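Side-chain contacts in cytochrome P450 268A2 Cyp268A2 (Mycobacterium marinum, PDB 6BLD), which belongs to the cytochrome P450 family of haem-containing proteins and carries protoporphyrin IX with iron in a largely helical fold: residues L96-S101 with Y211-A216; P107-K112 with D247-A252. One frame throughout, in Å; residues are numbered along the deposited sequence.

Contact 1: residues L96-S101 with Y211-A216; sequences LEASQS and YLHQVA. With DXJ ((3E,5E)-6,10-dimethylundeca-3,5,9-trien-2-one), chain C.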
loop_
_atom_site.group_PDB
_atom_site.type_symbol
_atom_site.label_atom_id
_atom_site.label_comp_id
_atom_site.label_asym_id
_atom_site.label_seq_id
_atom_site.Cartn_x
_atom_site.Cartn_y
_atom_site.Cartn_z
ATOM N N LEU A 96 -1.848 -16.177 -4.002
ATOM C CA LEU A 96 -1.196 -15.689 -2.791
ATOM C C LEU A 96 0.241 -16.189 -2.703
ATOM O O LEU A 96 1.164 -15.412 -2.431
ATOM C CB LEU A 96 -1.990 -16.119 -1.558
ATOM C CG LEU A 96 -3.347 -15.444 -1.347
ATOM C CD1 LEU A 96 -4.053 -16.036 -0.135
ATOM C CD2 LEU A 96 -3.187 -13.938 -1.200
ATOM N N GLU A 97 0.452 -17.486 -2.941
ATOM C CA GLU A 97 1.789 -18.060 -2.826
ATOM C C GLU A 97 2.774 -17.441 -3.811
ATOM O O GLU A 97 3.984 -17.484 -3.567
ATOM C CB GLU A 97 1.727 -19.575 -3.029
ATOM C CG GLU A 97 1.028 -20.330 -1.904
ATOM C CD GLU A 97 0.192 -21.494 -2.407
ATOM O OE1 GLU A 97 0.366 -21.895 -3.576
ATOM O OE2 GLU A 97 -0.642 -22.009 -1.631
ATOM N N ALA A 98 2.290 -16.858 -4.905
ATOM C CA ALA A 98 3.149 -16.273 -5.924
ATOM C C ALA A 98 3.333 -14.769 -5.760
ATOM O O ALA A 98 3.944 -14.135 -6.626
ATOM C CB ALA A 98 2.592 -16.579 -7.317
ATOM N N SER A 99 2.836 -14.184 -4.664
ATOM C CA SER A 99 2.862 -12.731 -4.512
ATOM C C SER A 99 3.153 -12.233 -3.101
ATOM O O SER A 99 3.674 -11.122 -2.966
ATOM C CB SER A 99 1.526 -12.133 -4.972
ATOM O OG SER A 99 0.460 -12.592 -4.161
ATOM N N GLN A 100 2.846 -12.994 -2.047
ATOM C CA GLN A 100 2.873 -12.433 -0.698
ATOM C C GLN A 100 4.287 -12.352 -0.131
ATOM O O GLN A 100 4.637 -11.358 0.515
ATOM C CB GLN A 100 1.973 -13.254 0.227
ATOM C CG GLN A 100 0.500 -13.252 -0.169
ATOM C CD GLN A 100 -0.092 -11.855 -0.239
ATOM O OE1 GLN A 100 -0.490 -11.285 0.778
ATOM N NE2 GLN A 100 -0.155 -11.298 -1.444
ATOM N N SER A 101 5.098 -13.381 -0.350
ATOM C CA SER A 101 6.491 -13.448 0.139
ATOM C C SER A 101 6.458 -13.315 1.667
ATOM O O SER A 101 5.556 -13.868 2.315
ATOM C CB SER A 101 7.338 -12.418 -0.577
ATOM O OG SER A 101 8.689 -12.488 -0.158
ATOM N N TYR A 211 3.738 -12.530 -15.825
ATOM C CA TYR A 211 4.739 -11.650 -16.420
ATOM C C TYR A 211 5.779 -11.222 -15.392
ATOM O O TYR A 211 6.982 -11.226 -15.678
ATOM C CB TYR A 211 4.073 -10.425 -17.044
ATOM C CG TYR A 211 5.065 -9.345 -17.413
ATOM C CD1 TYR A 211 5.882 -9.480 -18.526
ATOM C CD2 TYR A 211 5.201 -8.202 -16.634
ATOM C CE1 TYR A 211 6.799 -8.504 -18.864
ATOM C CE2 TYR A 211 6.118 -7.218 -16.964
ATOM C CZ TYR A 211 6.913 -7.377 -18.081
ATOM O OH TYR A 211 7.825 -6.406 -18.417
ATOM N N LEU A 212 5.333 -10.844 -14.190
ATOM C CA LEU A 212 6.273 -10.445 -13.148
ATOM C C LEU A 212 7.209 -11.586 -12.769
ATOM O O LEU A 212 8.384 -11.350 -12.462
ATOM C CB LEU A 212 5.513 -9.944 -11.919
ATOM C CG LEU A 212 4.763 -8.622 -12.103
ATOM C CD1 LEU A 212 3.905 -8.310 -10.887
ATOM C CD2 LEU A 212 5.739 -7.489 -12.381
ATOM N N HIS A 213 6.715 -12.826 -12.793
ATOM C CA HIS A 213 7.587 -13.968 -12.540
ATOM C C HIS A 213 8.550 -14.206 -13.697
ATOM O O HIS A 213 9.644 -14.741 -13.490
ATOM C CB HIS A 213 6.752 -15.221 -12.270
ATOM C CG HIS A 213 6.188 -15.279 -10.884
ATOM N ND1 HIS A 213 6.306 -16.390 -10.077
ATOM C CD2 HIS A 213 5.508 -14.359 -10.161
ATOM C CE1 HIS A 213 5.721 -16.152 -8.916
ATOM N NE2 HIS A 213 5.228 -14.927 -8.941
ATOM N N GLN A 214 8.162 -13.819 -14.914
ATOM C CA GLN A 214 9.080 -13.913 -16.046
ATOM C C GLN A 214 10.236 -12.933 -15.895
ATOM O O GLN A 214 11.397 -13.292 -16.121
ATOM C CB GLN A 214 8.330 -13.654 -17.353
ATOM C CG GLN A 214 7.569 -14.854 -17.879
ATOM C CD GLN A 214 8.457 -16.066 -18.061
ATOM O OE1 GLN A 214 9.467 -16.014 -18.761
ATOM N NE2 GLN A 214 8.085 -17.166 -17.426
ATOM N N VAL A 215 9.933 -11.690 -15.515
ATOM C CA VAL A 215 10.980 -10.701 -15.284
ATOM C C VAL A 215 11.852 -11.118 -14.107
ATOM O O VAL A 215 13.071 -10.913 -14.116
ATOM C CB VAL A 215 10.358 -9.309 -15.063
ATOM C CG1 VAL A 215 11.445 -8.261 -14.864
ATOM C CG2 VAL A 215 9.455 -8.936 -16.233
ATOM N N ALA A 216 11.242 -11.713 -13.078
ATOM C CA ALA A 216 12.007 -12.151 -11.916
ATOM C C ALA A 216 12.968 -13.278 -12.276
ATOM O O ALA A 216 14.122 -13.281 -11.832
ATOM C CB ALA A 216 11.060 -12.587 -10.797
HETATM C C10 DXJ C . -0.880 -9.065 -4.202
HETATM C C13 DXJ C . -3.712 -10.604 -6.270
HETATM C C01 DXJ C . 1.863 -3.128 1.330
HETATM C C02 DXJ C . 1.361 -3.794 0.053
HETATM C C03 DXJ C . 1.725 -5.029 -0.226
HETATM C C04 DXJ C . 0.437 -3.027 -0.893
HETATM C C05 DXJ C . 1.235 -5.720 -1.497
HETATM C C06 DXJ C . 0.702 -7.125 -1.224
HETATM C C07 DXJ C . 0.523 -7.954 -2.494
HETATM C C08 DXJ C . -0.688 -8.234 -2.934
HETATM C C09 DXJ C . 1.748 -8.465 -3.246
HETATM C C11 DXJ C . -2.074 -9.542 -4.489
HETATM C C12 DXJ C . -2.295 -10.378 -5.748
HETATM O O14 DXJ C . -1.368 -10.850 -6.318
#
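The imidazole of H213 reaches across to the backbone carbonyl of A98. NE2 of H213 donates to O of A98 at 2.8 Å, with an N-H...O angle of 164°. The oxygen lies in the plane of the imidazole, at the ring edge. On the acceptor side the donor sits in the carbonyl plane on a lone pair, at a C=O...N angle of 132°. With CG beside its backbone N, the H213 ring points off the helix to the A98 carbonyl. The methyl of A98 packs on the same end of the ring, with CB 3.5 Å from CE1 of H213. A98 is the first residue past helix 93-97 to leave helical geometry.

The next two side chains turn to the ligand DXJ. OG of S99 takes a bond from NE2 of Q100 at 3.1 Å, nearly in the amide plane, and is also hydrogen-bonded to O of L95. Q100 folds back at chi2 (-57°) to make this bond. NE2 of Q100 also lies 3.4 Å from C08 of DXJ, so the bond to S99 helps fix the amide against the ligand. OG of S99 comes 3.3 Å from O14 of DXJ, and Q209 hydrogen-bonds the ligand from helix 201-225.

The H213 bond joins the loop to this helix, and A98 and S99 also touch Q209 on it. This is the ligand-pocket wall of a P450, where the B-C loop meets the G helix beside DXJ.

Contact 2: residues P107-K112 with D247-A252; sequences PPRHTK and DADVAA. With HEM (protoporphyrin IX containing Fe), chain B.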
loop_
_atom_site.group_PDB
_atom_site.type_symbol
_atom_site.label_atom_id
_atom_site.label_comp_id
_atom_site.label_asym_id
_atom_site.label_seq_id
_atom_site.Cartn_x
_atom_site.Cartn_y
_atom_site.Cartn_z
ATOM N N PRO A 107 7.803 -14.777 12.091
ATOM C CA PRO A 107 9.127 -15.237 12.496
ATOM C C PRO A 107 9.109 -16.729 12.751
ATOM O O PRO A 107 8.070 -17.297 13.139
ATOM C CB PRO A 107 9.397 -14.445 13.783
ATOM C CG PRO A 107 8.565 -13.220 13.650
ATOM C CD PRO A 107 7.328 -13.654 12.920
ATOM N N PRO A 108 10.245 -17.415 12.553
ATOM C CA PRO A 108 11.550 -16.851 12.190
ATOM C C PRO A 108 11.771 -16.631 10.690
ATOM O O PRO A 108 12.699 -15.909 10.328
ATOM C CB PRO A 108 12.524 -17.901 12.718
ATOM C CG PRO A 108 11.787 -19.186 12.556
ATOM C CD PRO A 108 10.323 -18.870 12.778
ATOM N N ARG A 109 10.941 -17.237 9.836
ATOM C CA ARG A 109 11.183 -17.147 8.397
ATOM C C ARG A 109 11.049 -15.712 7.897
ATOM O O ARG A 109 11.799 -15.287 7.009
ATOM C CB ARG A 109 10.233 -18.073 7.637
ATOM C CG ARG A 109 10.460 -18.076 6.130
ATOM C CD ARG A 109 10.270 -19.460 5.529
ATOM N NE ARG A 109 10.684 -19.501 4.129
ATOM C CZ ARG A 109 11.880 -19.903 3.711
ATOM N NH1 ARG A 109 12.791 -20.306 4.588
ATOM N NH2 ARG A 109 12.169 -19.903 2.416
ATOM N N HIS A 110 10.104 -14.950 8.454
ATOM C CA HIS A 110 9.988 -13.543 8.078
ATOM C C HIS A 110 11.256 -12.777 8.429
ATOM O O HIS A 110 11.700 -11.911 7.666
ATOM C CB HIS A 110 8.779 -12.905 8.757
ATOM C CG HIS A 110 8.772 -11.408 8.685
ATOM N ND1 HIS A 110 9.338 -10.613 9.659
ATOM C CD2 HIS A 110 8.283 -10.563 7.747
ATOM C CE1 HIS A 110 9.193 -9.343 9.325
ATOM N NE2 HIS A 110 8.554 -9.285 8.171
ATOM N N THR A 111 11.855 -13.082 9.584
ATOM C CA THR A 111 13.092 -12.417 9.974
ATOM C C THR A 111 14.231 -12.775 9.027
ATOM O O THR A 111 15.064 -11.923 8.699
ATOM C CB THR A 111 13.455 -12.782 11.414
ATOM O OG1 THR A 111 12.257 -12.937 12.185
ATOM C CG2 THR A 111 14.317 -11.693 12.042
ATOM N N LYS A 112 14.278 -14.031 8.575
ATOM C CA LYS A 112 15.324 -14.455 7.648
ATOM C C LYS A 112 15.229 -13.703 6.328
ATOM O O LYS A 112 16.223 -13.154 5.837
ATOM C CB LYS A 112 15.227 -15.961 7.401
ATOM C CG LYS A 112 15.604 -16.838 8.579
ATOM C CD LYS A 112 15.258 -18.291 8.287
ATOM C CE LYS A 112 15.836 -19.227 9.334
ATOM N NZ LYS A 112 15.276 -20.600 9.208
ATOM N N ASP A 247 13.471 -20.539 -6.780
ATOM C CA ASP A 247 12.915 -19.598 -7.747
ATOM C C ASP A 247 11.558 -19.068 -7.304
ATOM O O ASP A 247 11.237 -17.901 -7.558
ATOM C CB ASP A 247 12.801 -20.261 -9.120
ATOM C CG ASP A 247 14.058 -21.012 -9.512
ATOM O OD1 ASP A 247 13.941 -22.137 -10.044
ATOM O OD2 ASP A 247 15.165 -20.478 -9.288
ATOM N N ALA A 248 10.756 -19.903 -6.640
ATOM C CA ALA A 248 9.443 -19.459 -6.185
ATOM C C ALA A 248 9.559 -18.364 -5.132
ATOM O O ALA A 248 8.809 -17.382 -5.165
ATOM C CB ALA A 248 8.647 -20.648 -5.645
ATOM N N ASP A 249 10.496 -18.513 -4.191
ATOM C CA ASP A 249 10.684 -17.489 -3.166
ATOM C C ASP A 249 11.188 -16.186 -3.773
ATOM O O ASP A 249 10.735 -15.100 -3.393
ATOM C CB ASP A 249 11.656 -17.984 -2.095
ATOM C CG ASP A 249 11.214 -19.287 -1.458
ATOM O OD1 ASP A 249 10.003 -19.448 -1.203
ATOM O OD2 ASP A 249 12.080 -20.151 -1.210
ATOM N N VAL A 250 12.129 -16.278 -4.715
ATOM C CA VAL A 250 12.690 -15.080 -5.329
ATOM C C VAL A 250 11.625 -14.331 -6.120
ATOM O O VAL A 250 11.504 -13.104 -6.019
ATOM C CB VAL A 250 13.897 -15.461 -6.207
ATOM C CG1 VAL A 250 14.205 -14.362 -7.205
ATOM C CG2 VAL A 250 15.110 -15.758 -5.339
ATOM N N ALA A 251 10.825 -15.056 -6.905
ATOM C CA ALA A 251 9.798 -14.405 -7.712
ATOM C C ALA A 251 8.692 -13.824 -6.842
ATOM O O ALA A 251 8.159 -12.749 -7.142
ATOM C CB ALA A 251 9.221 -15.394 -8.725
ATOM N N ALA A 252 8.332 -14.518 -5.758
ATOM C CA ALA A 252 7.278 -14.019 -4.883
ATOM C C ALA A 252 7.668 -12.689 -4.251
ATOM O O ALA A 252 6.827 -11.794 -4.105
ATOM C CB ALA A 252 6.954 -15.054 -3.805
HETATM C CHA HEM B . 4.698 -3.313 4.236
HETATM C CHB HEM B . 7.661 -2.235 0.544
HETATM C CHC HEM B . 5.679 2.190 0.245
HETATM C CHD HEM B . 2.201 0.738 3.320
HETATM C C1A HEM B . 5.680 -3.409 3.272
HETATM C C2A HEM B . 6.536 -4.554 3.028
HETATM C C3A HEM B . 7.352 -4.256 2.014
HETATM C C4A HEM B . 7.044 -2.912 1.570
HETATM C CMA HEM B . 8.434 -5.182 1.417
HETATM C CAA HEM B . 6.514 -5.881 3.816
HETATM C CBA HEM B . 7.333 -5.702 5.091
HETATM C CGA HEM B . 7.182 -6.911 5.977
HETATM O O1A HEM B . 8.035 -7.100 6.884
HETATM O O2A HEM B . 6.216 -7.691 5.773
HETATM C C1B HEM B . 7.431 -0.925 0.183
HETATM C C2B HEM B . 8.226 -0.155 -0.746
HETATM C C3B HEM B . 7.703 1.066 -0.841
HETATM C C4B HEM B . 6.534 1.124 0.030
HETATM C CMB HEM B . 9.479 -0.650 -1.501
HETATM C CAB HEM B . 8.306 2.159 -1.755
HETATM C CBB HEM B . 7.864 3.416 -1.773
HETATM C C1C HEM B . 4.562 2.187 1.060
HETATM C C2C HEM B . 3.671 3.308 1.302
HETATM C C3C HEM B . 2.708 2.893 2.148
HETATM C C4C HEM B . 2.968 1.510 2.475
HETATM C CMC HEM B . 3.848 4.699 0.650
HETATM C CAC HEM B . 1.509 3.659 2.755
HETATM C CBC HEM B . 1.359 4.984 2.678
HETATM C C1D HEM B . 2.570 -0.475 3.857
HETATM C C2D HEM B . 1.844 -1.228 4.857
HETATM C C3D HEM B . 2.528 -2.349 5.111
HETATM C C4D HEM B . 3.720 -2.344 4.282
HETATM C CMD HEM B . 0.508 -0.796 5.501
HETATM C CAD HEM B . 2.131 -3.453 6.118
HETATM C CBD HEM B . 2.488 -2.995 7.529
HETATM C CGD HEM B . 2.066 -4.020 8.550
HETATM O O1D HEM B . 2.246 -3.758 9.769
HETATM O O2D HEM B . 1.549 -5.095 8.153
HETATM N NA HEM B . 6.019 -2.425 2.362
HETATM N NB HEM B . 6.408 -0.114 0.637
HETATM N NC HEM B . 4.101 1.110 1.794
HETATM N ND HEM B . 3.708 -1.184 3.531
HETATM FE FE HEM B . 5.186 -0.555 2.258
#
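R109 and D249 face each other across the surface as a long salt bridge, with NH2 of R109 3.6 Å from OD2 of D249. The carboxylate oxygen comes to the edge of the guanidinium, near its plane. The two flat groups are turned 61° apart, so the pair is not a flat two-pronged bridge. With CG anti to the backbone N (chi1 -178°), the R109 chain extends off its helix, bends at chi2 and brings NH2 to D249. D249 lies in the first turn of helix 247-278, where the helix end would tend to favour a negative charge.

H110, which follows R109, turns to the haem. NE2 of H110 donates to O1A of the haem propionate at 2.6 Å, almost straight at 176°. The ring of H370 meets that of H110. ND1 of H370 is hydrogen-bonded to the haem, as is NH1 of R114, one turn further along helix 109-117. Haem bonds are common for this C helix in P450s.

K112 forms a salt bridge with D241, in the loop before helix 247-278. On that helix V250 packs against helices 201-225 and 231-237. The long ion pair joins helix 109-117 to the first turn of helix 247-278.

In the fold
The two contacts alternate along the chain: 96-101, 107-112, 211-216, then 247-252. Their centres are 12 Å apart, on the same side of the chain's centre, and they touch. ND1 of H213 packs on CB of A251 at 3.4 Å, and CB of S101 lies 3.6 Å from O of A252. The start of helix 247-278 therefore lies against both halves of contact 1. Helices 93-97 and 109-117 follow each other in the chain. The B-C loop meets the G helix in contact 1, and the C helix meets helix 247-278 in contact 2. Contact 1 supplies S99 and Q100 to the DXJ pocket, and contact 2 includes H110, which hydrogen-bonds a haem propionate.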